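Local coordinates for protein type 3 secretion system chaperone PscG (Pseudomonas aeruginosa, PDB 2UWJ) that acts with PscE as a cytoplasmic chaperone that keeps the type III secretion needle protein PscF from polymerising too early, at residues A29-E33 against A41-R45; E71-A75 against R90-L94. All coordinates share one frame; numbering follows the deposited sequence.

Contact 1: residues A29-E33 against A41-R45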
ATOM      1  N   ALA C  29     -19.258   2.088   5.730  1.00 23.84           N
ATOM      2  CA  ALA C  29     -18.752   2.827   6.887  1.00 23.41           C
ATOM      3  C   ALA C  29     -19.584   2.530   8.143  1.00 22.23           C
ATOM      4  O   ALA C  29     -19.027   2.381   9.240  1.00 22.51           O
ATOM      5  CB  ALA C  29     -18.768   4.349   6.618  1.00 19.80           C
ATOM      6  N   GLU C  30     -20.898   2.497   7.995  1.00 21.71           N
ATOM      7  CA  GLU C  30     -21.797   2.222   9.152  1.00 26.74           C
ATOM      8  C   GLU C  30     -21.496   0.842   9.732  1.00 25.94           C
ATOM      9  O   GLU C  30     -21.339   0.660  10.960  1.00 28.59           O
ATOM     10  CB  GLU C  30     -23.268   2.291   8.717  1.00 25.33           C
ATOM     11  CG  GLU C  30     -23.674   3.686   8.654  1.00 38.69           C
ATOM     12  CD  GLU C  30     -25.110   3.874   8.165  1.00 49.95           C
ATOM     13  OE1 GLU C  30     -25.890   2.898   8.274  1.00 48.16           O
ATOM     14  OE2 GLU C  30     -25.422   5.006   7.702  1.00 48.69           O
ATOM     15  N   TRP C  31     -21.358  -0.124   8.845  1.00 25.50           N
ATOM     16  CA  TRP C  31     -20.993  -1.491   9.280  1.00 25.68           C
ATOM     17  C   TRP C  31     -19.604  -1.509   9.961  1.00 27.16           C
ATOM     18  O   TRP C  31     -19.442  -2.150  10.989  1.00 24.46           O
ATOM     19  CB  TRP C  31     -21.046  -2.392   8.058  1.00 27.55           C
ATOM     20  CG  TRP C  31     -20.516  -3.753   8.260  1.00 33.34           C
ATOM     21  CD1 TRP C  31     -21.092  -4.786   8.971  1.00 37.51           C
ATOM     22  CD2 TRP C  31     -19.340  -4.278   7.672  1.00 35.39           C
ATOM     23  NE1 TRP C  31     -20.327  -5.924   8.840  1.00 36.75           N
ATOM     24  CE2 TRP C  31     -19.248  -5.634   8.044  1.00 33.92           C
ATOM     25  CE3 TRP C  31     -18.342  -3.726   6.852  1.00 43.56           C
ATOM     26  CZ2 TRP C  31     -18.210  -6.448   7.633  1.00 41.87           C
ATOM     27  CZ3 TRP C  31     -17.292  -4.537   6.435  1.00 44.08           C
ATOM     28  CH2 TRP C  31     -17.238  -5.891   6.830  1.00 50.01           C
ATOM     29  N   LEU C  32     -18.595  -0.801   9.416  1.00 23.80           N
ATOM     30  CA  LEU C  32     -17.269  -0.741  10.046  1.00 23.34           C
ATOM     31  C   LEU C  32     -17.379  -0.141  11.461  1.00 23.43           C
ATOM     32  O   LEU C  32     -16.649  -0.534  12.374  1.00 24.97           O
ATOM     33  CB  LEU C  32     -16.280   0.108   9.220  1.00 21.79           C
ATOM     34  CG  LEU C  32     -15.810  -0.583   7.936  1.00 24.96           C
ATOM     35  CD1 LEU C  32     -15.129   0.489   7.063  1.00 23.31           C
ATOM     36  CD2 LEU C  32     -14.819  -1.753   8.287  1.00 25.75           C
ATOM     37  N   GLU C  33     -18.263   0.831  11.635  1.00 23.66           N
ATOM     38  CA  GLU C  33     -18.429   1.396  12.966  1.00 27.41           C
ATOM     39  C   GLU C  33     -19.033   0.326  13.909  1.00 30.27           C
ATOM     40  O   GLU C  33     -18.624   0.206  15.060  1.00 31.12           O
ATOM     41  CB  GLU C  33     -19.290   2.655  12.898  1.00 30.20           C
ATOM     42  CG  GLU C  33     -18.470   3.873  12.485  1.00 28.58           C
ATOM     43  CD  GLU C  33     -19.309   5.105  12.208  1.00 34.92           C
ATOM     44  OE1 GLU C  33     -20.548   5.036  12.350  1.00 32.92           O
ATOM     45  OE2 GLU C  33     -18.729   6.158  11.844  1.00 33.64           O
ATOM     46  N   ALA C  41     -13.807   4.000   9.262  1.00 21.28           N
ATOM     47  CA  ALA C  41     -15.163   4.427   8.875  1.00 22.18           C
ATOM     48  C   ALA C  41     -15.177   5.966   8.683  1.00 22.88           C
ATOM     49  O   ALA C  41     -15.808   6.463   7.757  1.00 22.47           O
ATOM     50  CB  ALA C  41     -16.184   4.076   9.957  1.00 21.95           C
ATOM     51  N   ARG C  42     -14.494   6.680   9.575  1.00 19.68           N
ATOM     52  CA  ARG C  42     -14.466   8.144   9.564  1.00 18.86           C
ATOM     53  C   ARG C  42     -13.784   8.640   8.275  1.00 20.20           C
ATOM     54  O   ARG C  42     -14.276   9.553   7.607  1.00 20.83           O
ATOM     55  CB  ARG C  42     -13.756   8.624  10.836  1.00 24.08           C
ATOM     56  CG  ARG C  42     -13.704  10.133  11.008  1.00 33.28           C
ATOM     57  CD  ARG C  42     -15.067  10.678  11.152  1.00 33.11           C
ATOM     58  NE  ARG C  42     -15.817  10.039  12.240  1.00 42.33           N
ATOM     59  CZ  ARG C  42     -15.737  10.314  13.549  1.00 40.68           C
ATOM     60  NH1 ARG C  42     -14.916  11.244  14.043  1.00 33.23           N
ATOM     61  NH2 ARG C  42     -16.551   9.644  14.381  1.00 43.86           N
ATOM     62  N   LEU C  43     -12.651   8.040   7.933  1.00 21.40           N
ATOM     63  CA  LEU C  43     -11.971   8.308   6.652  1.00 20.49           C
ATOM     64  C   LEU C  43     -12.933   8.164   5.455  1.00 23.85           C
ATOM     65  O   LEU C  43     -13.030   9.038   4.557  1.00 21.49           O
ATOM     66  CB  LEU C  43     -10.806   7.292   6.454  1.00 20.90           C
ATOM     67  CG  LEU C  43     -10.197   7.303   5.031  1.00 21.54           C
ATOM     68  CD1 LEU C  43      -9.660   8.701   4.807  1.00 22.14           C
ATOM     69  CD2 LEU C  43      -9.011   6.276   4.883  1.00 19.77           C
ATOM     70  N   ILE C  44     -13.660   7.060   5.413  1.00 20.53           N
ATOM     71  CA  ILE C  44     -14.587   6.819   4.291  1.00 19.65           C
ATOM     72  C   ILE C  44     -15.714   7.846   4.237  1.00 19.50           C
ATOM     73  O   ILE C  44     -16.029   8.389   3.170  1.00 22.63           O
ATOM     74  CB  ILE C  44     -15.189   5.360   4.381  1.00 18.29           C
ATOM     75  CG1 ILE C  44     -14.069   4.314   4.078  1.00 17.93           C
ATOM     76  CG2 ILE C  44     -16.355   5.204   3.389  1.00 18.06           C
ATOM     77  CD1 ILE C  44     -14.351   2.859   4.790  1.00 20.72           C
ATOM     78  N   ARG C  45     -16.298   8.125   5.390  1.00 21.78           N
ATOM     79  CA  ARG C  45     -17.378   9.105   5.504  1.00 24.81           C
ATOM     80  C   ARG C  45     -16.884  10.455   4.986  1.00 21.58           C
ATOM     81  O   ARG C  45     -17.553  11.106   4.195  1.00 23.53           O
ATOM     82  CB  ARG C  45     -17.762   9.266   6.989  1.00 23.41           C
ATOM     83  CG  ARG C  45     -18.716   8.151   7.547  1.00 23.21           C
ATOM     84  CD  ARG C  45     -19.119   8.486   8.960  1.00 26.00           C
ATOM     85  NE  ARG C  45     -19.898   7.413   9.591  1.00 30.50           N
ATOM     86  CZ  ARG C  45     -21.181   7.174   9.322  1.00 37.58           C
ATOM     87  NH1 ARG C  45     -21.803   7.933   8.429  1.00 35.49           N
ATOM     88  NH2 ARG C  45     -21.859   6.213   9.967  1.00 33.87           N
TER
HETATM   89  O   HOH W   1     -24.849   7.362   8.727  1.00 47.80           O
HETATM   90  O   HOH W   2     -19.488   8.590  13.014  1.00 39.48           O
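The guanidinium of Arg45 has CB of Ala29 loosely over one face, closer to CG of Arg45 (3.9 Å), and the carboxylate of Glu33 at its edge, close to its plane; CG of Glu30 approaches NH2 of Arg45 obliquely at 3.4 Å. The grip on Glu33 is side-on and two-pronged: NE of Arg45 donates to OE2 of Glu33 at 2.8 Å, and NH2 of Arg45 to OE1 of Glu33 at 3.0 Å, both bonds nearly straight. The two flat groups are not coplanar; their planes lie 33° apart, and both oxygens are met from above the carboxylate plane. Arg45 reaches across on a chain stretched from CG to NE, while Glu33, its CG anti to the carbonyl carbon (chi1 -82°) and extended beyond, comes from the opposite direction. Two bonds to two atoms fix how the guanidinium is turned. A water at the guanidinium edge accepts from NH1 of Arg45 and donates to OE2 of Glu30, linking a second acid to the same arginine.

Beneath this pair the backbones come close, with CA of Ala29 4.4 Å from CA of Ala41. The methyl CB of Ala41 sits 3.4 Å from the carbonyl O of Ala29 and is also covered by CG of Glu33. Further inward CD1 of Leu32 meets CD1 of Ile44 at 3.4 Å, a tight fit, and both side chains also touch helix 4-17. Short segment axes 9.0 Å apart at 163°, with alanines at the interface, make this a close antiparallel helix pair, consistent with the TPR-like helical fold of the YscG family.

Contact 2: residues E71-A75 against R90-L94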
ATOM      1  N   GLU C  71      -6.606  14.945   9.228  1.00 18.49           N
ATOM      2  CA  GLU C  71      -6.478  16.424   9.101  1.00 24.33           C
ATOM      3  C   GLU C  71      -6.355  16.968   7.651  1.00 22.79           C
ATOM      4  O   GLU C  71      -6.911  18.006   7.362  1.00 22.11           O
ATOM      5  CB  GLU C  71      -5.337  16.962   9.968  1.00 22.21           C
ATOM      6  CG  GLU C  71      -5.617  16.872  11.480  1.00 25.64           C
ATOM      7  CD  GLU C  71      -6.656  17.930  11.893  1.00 31.40           C
ATOM      8  OE1 GLU C  71      -6.475  19.099  11.481  1.00 30.27           O
ATOM      9  OE2 GLU C  71      -7.639  17.591  12.570  1.00 29.44           O
ATOM     10  N   PRO C  72      -5.586  16.293   6.765  1.00 20.89           N
ATOM     11  CA  PRO C  72      -5.497  16.820   5.397  1.00 21.94           C
ATOM     12  C   PRO C  72      -6.874  17.015   4.732  1.00 23.98           C
ATOM     13  O   PRO C  72      -7.034  17.933   3.936  1.00 21.46           O
ATOM     14  CB  PRO C  72      -4.659  15.762   4.651  1.00 19.05           C
ATOM     15  CG  PRO C  72      -3.685  15.259   5.795  1.00 20.92           C
ATOM     16  CD  PRO C  72      -4.638  15.163   6.982  1.00 16.82           C
ATOM     17  N   TRP C  73      -7.828  16.109   5.007  1.00 20.81           N
ATOM     18  CA  TRP C  73      -9.148  16.214   4.427  1.00 19.25           C
ATOM     19  C   TRP C  73      -9.822  17.498   4.878  1.00 23.03           C
ATOM     20  O   TRP C  73     -10.500  18.143   4.056  1.00 19.55           O
ATOM     21  CB  TRP C  73     -10.050  15.027   4.813  1.00 19.63           C
ATOM     22  CG  TRP C  73      -9.467  13.757   4.341  1.00 19.98           C
ATOM     23  CD1 TRP C  73      -8.560  12.950   5.004  1.00 20.43           C
ATOM     24  CD2 TRP C  73      -9.709  13.139   3.077  1.00 22.99           C
ATOM     25  NE1 TRP C  73      -8.232  11.852   4.209  1.00 22.83           N
ATOM     26  CE2 TRP C  73      -8.934  11.951   3.026  1.00 26.72           C
ATOM     27  CE3 TRP C  73     -10.516  13.475   1.972  1.00 30.66           C
ATOM     28  CZ2 TRP C  73      -8.954  11.097   1.904  1.00 28.98           C
ATOM     29  CZ3 TRP C  73     -10.526  12.612   0.855  1.00 28.01           C
ATOM     30  CH2 TRP C  73      -9.766  11.457   0.835  1.00 25.05           C
ATOM     31  N   PHE C  74      -9.662  17.885   6.139  1.00 20.27           N
ATOM     32  CA  PHE C  74     -10.284  19.143   6.605  1.00 22.99           C
ATOM     33  C   PHE C  74      -9.604  20.364   5.921  1.00 22.63           C
ATOM     34  O   PHE C  74     -10.312  21.304   5.536  1.00 24.31           O
ATOM     35  CB  PHE C  74     -10.244  19.250   8.142  1.00 20.94           C
ATOM     36  CG  PHE C  74     -10.834  18.031   8.830  1.00 20.93           C
ATOM     37  CD1 PHE C  74     -12.010  17.458   8.353  1.00 20.29           C
ATOM     38  CD2 PHE C  74     -10.193  17.446   9.942  1.00 24.00           C
ATOM     39  CE1 PHE C  74     -12.563  16.296   8.982  1.00 25.87           C
ATOM     40  CE2 PHE C  74     -10.730  16.304  10.569  1.00 23.66           C
ATOM     41  CZ  PHE C  74     -11.902  15.731  10.093  1.00 24.79           C
ATOM     42  N   ALA C  75      -8.269  20.345   5.772  1.00 22.61           N
ATOM     43  CA  ALA C  75      -7.577  21.430   5.028  1.00 21.70           C
ATOM     44  C   ALA C  75      -8.190  21.500   3.580  1.00 27.39           C
ATOM     45  O   ALA C  75      -8.488  22.584   3.051  1.00 25.31           O
ATOM     46  CB  ALA C  75      -6.085  21.120   4.894  1.00 21.74           C
ATOM     47  N   ARG C  90      -4.547  25.655   9.886  1.00 30.16           N
ATOM     48  CA  ARG C  90      -4.473  24.193   9.933  1.00 29.37           C
ATOM     49  C   ARG C  90      -3.134  23.720   9.327  1.00 29.11           C
ATOM     50  O   ARG C  90      -2.408  22.906   9.935  1.00 28.54           O
ATOM     51  CB  ARG C  90      -5.685  23.561   9.193  1.00 26.90           C
ATOM     52  CG  ARG C  90      -5.769  22.019   9.388  1.00 26.05           C
ATOM     53  CD  ARG C  90      -7.050  21.438   8.762  1.00 25.32           C
ATOM     54  NE  ARG C  90      -8.288  22.107   9.197  1.00 25.70           N
ATOM     55  CZ  ARG C  90      -9.013  21.812  10.288  1.00 28.54           C
ATOM     56  NH1 ARG C  90      -8.670  20.840  11.145  1.00 24.24           N
ATOM     57  NH2 ARG C  90     -10.143  22.476  10.511  1.00 23.30           N
ATOM     58  N   LEU C  91      -2.786  24.216   8.131  1.00 30.76           N
ATOM     59  CA  LEU C  91      -1.512  23.812   7.521  1.00 31.61           C
ATOM     60  C   LEU C  91      -0.319  24.143   8.420  1.00 35.97           C
ATOM     61  O   LEU C  91       0.570  23.299   8.619  1.00 32.61           O
ATOM     62  CB  LEU C  91      -1.305  24.433   6.131  1.00 32.79           C
ATOM     63  CG  LEU C  91      -2.321  24.042   5.068  1.00 34.68           C
ATOM     64  CD1 LEU C  91      -1.894  24.606   3.709  1.00 31.25           C
ATOM     65  CD2 LEU C  91      -2.416  22.480   5.046  1.00 28.02           C
ATOM     66  N   ALA C  92      -0.310  25.339   9.012  1.00 34.72           N
ATOM     67  CA  ALA C  92       0.796  25.709   9.919  1.00 37.20           C
ATOM     68  C   ALA C  92       0.880  24.695  11.086  1.00 37.14           C
ATOM     69  O   ALA C  92       1.965  24.307  11.508  1.00 37.31           O
ATOM     70  CB  ALA C  92       0.595  27.181  10.471  1.00 38.38           C
ATOM     71  N   GLY C  93      -0.266  24.249  11.593  1.00 35.25           N
ATOM     72  CA  GLY C  93      -0.253  23.273  12.671  1.00 36.55           C
ATOM     73  C   GLY C  93       0.334  21.929  12.224  1.00 38.68           C
ATOM     74  O   GLY C  93       1.203  21.364  12.886  1.00 40.47           O
ATOM     75  N   LEU C  94      -0.121  21.423  11.086  1.00 37.12           N
ATOM     76  CA  LEU C  94       0.350  20.145  10.565  1.00 36.05           C
ATOM     77  C   LEU C  94       1.837  20.170  10.208  1.00 37.84           C
ATOM     78  O   LEU C  94       2.506  19.128  10.195  1.00 35.82           O
ATOM     79  CB  LEU C  94      -0.453  19.759   9.313  1.00 34.23           C
ATOM     80  CG  LEU C  94      -1.913  19.503   9.631  1.00 37.97           C
ATOM     81  CD1 LEU C  94      -2.626  19.181   8.347  1.00 32.34           C
ATOM     82  CD2 LEU C  94      -2.025  18.381  10.703  1.00 33.04           C
TER
HETATM   83  O   HOH W   3      -9.342  19.367  13.529  1.00 29.37           O
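Arg90 and Glu71 form a salt bridge across two antiparallel helices, consistent with the TPR-like fold of the family; their short segment axes lie 10.4 Å apart at 155°. NH1 of Arg90 donates to OE1 of Glu71 at 2.8 Å, meeting it on the syn side, with the oxygen in the guanidinium plane. One water closes a ring: it donates to OE2 of Glu71 and accepts from the same NH1, which thus has two acceptors. Neighbours extend the network: NE of Arg90 forms a salt bridge with OE1 of Glu78, and OE2 of Glu71 accepts from ND2 of Asn65. Anchored by Glu71 and Glu78, the guanidinium has little freedom to turn.

CB of Phe74 lies over the centre of one guanidinium face, 3.6 Å from CZ of Arg90. The cover thus comes from the methylene; the ring is inclined 63° to the guanidinium. The arginine runs out straight through CD, which lies 3.4 Å from the backbone N of Ala75; the bend at chi3 (-52°) then turns NE and the guanidinium against CB of Phe74.

Apolar contacts continue on the inner side. Pro72 and Leu94 also pack on helix 100-113, and Phe74 on helix 38-51, so neighbouring helices flank the pair. The methyl of Ala75 rests against CD2 of Leu91 at 3.9 Å. At the other end, the fork of Leu94 holds CB of Glu71, with CD2 of Leu94 at 3.7 Å and CD1 of Leu94 at 3.9 Å from that carbon.

Overall arrangement
Both contacts join successive antiparallel helices, 22-34 with 38-51 and 71-80 with 84-95, on opposite sides of the chain's centre with their own centres about 21 Å apart. Contact 2 is the more buried; contact 1 has a buried inner side and a partly exposed polar side with the Arg45–Glu33 bridge. Each has one arginine–glutamate bridge, but contact 1 uses two nitrogens on two oxygens, whereas contact 2 uses one nitrogen and leaves other arginine positions to neighbouring residues. Alanines bring the backbones nearer in contact 1. The two pairs meet directly where CD1 of Leu43 packs 3.5 Å from NE1 of Trp73, while Glu30 and Trp31 of contact 1 touch the PscE chain.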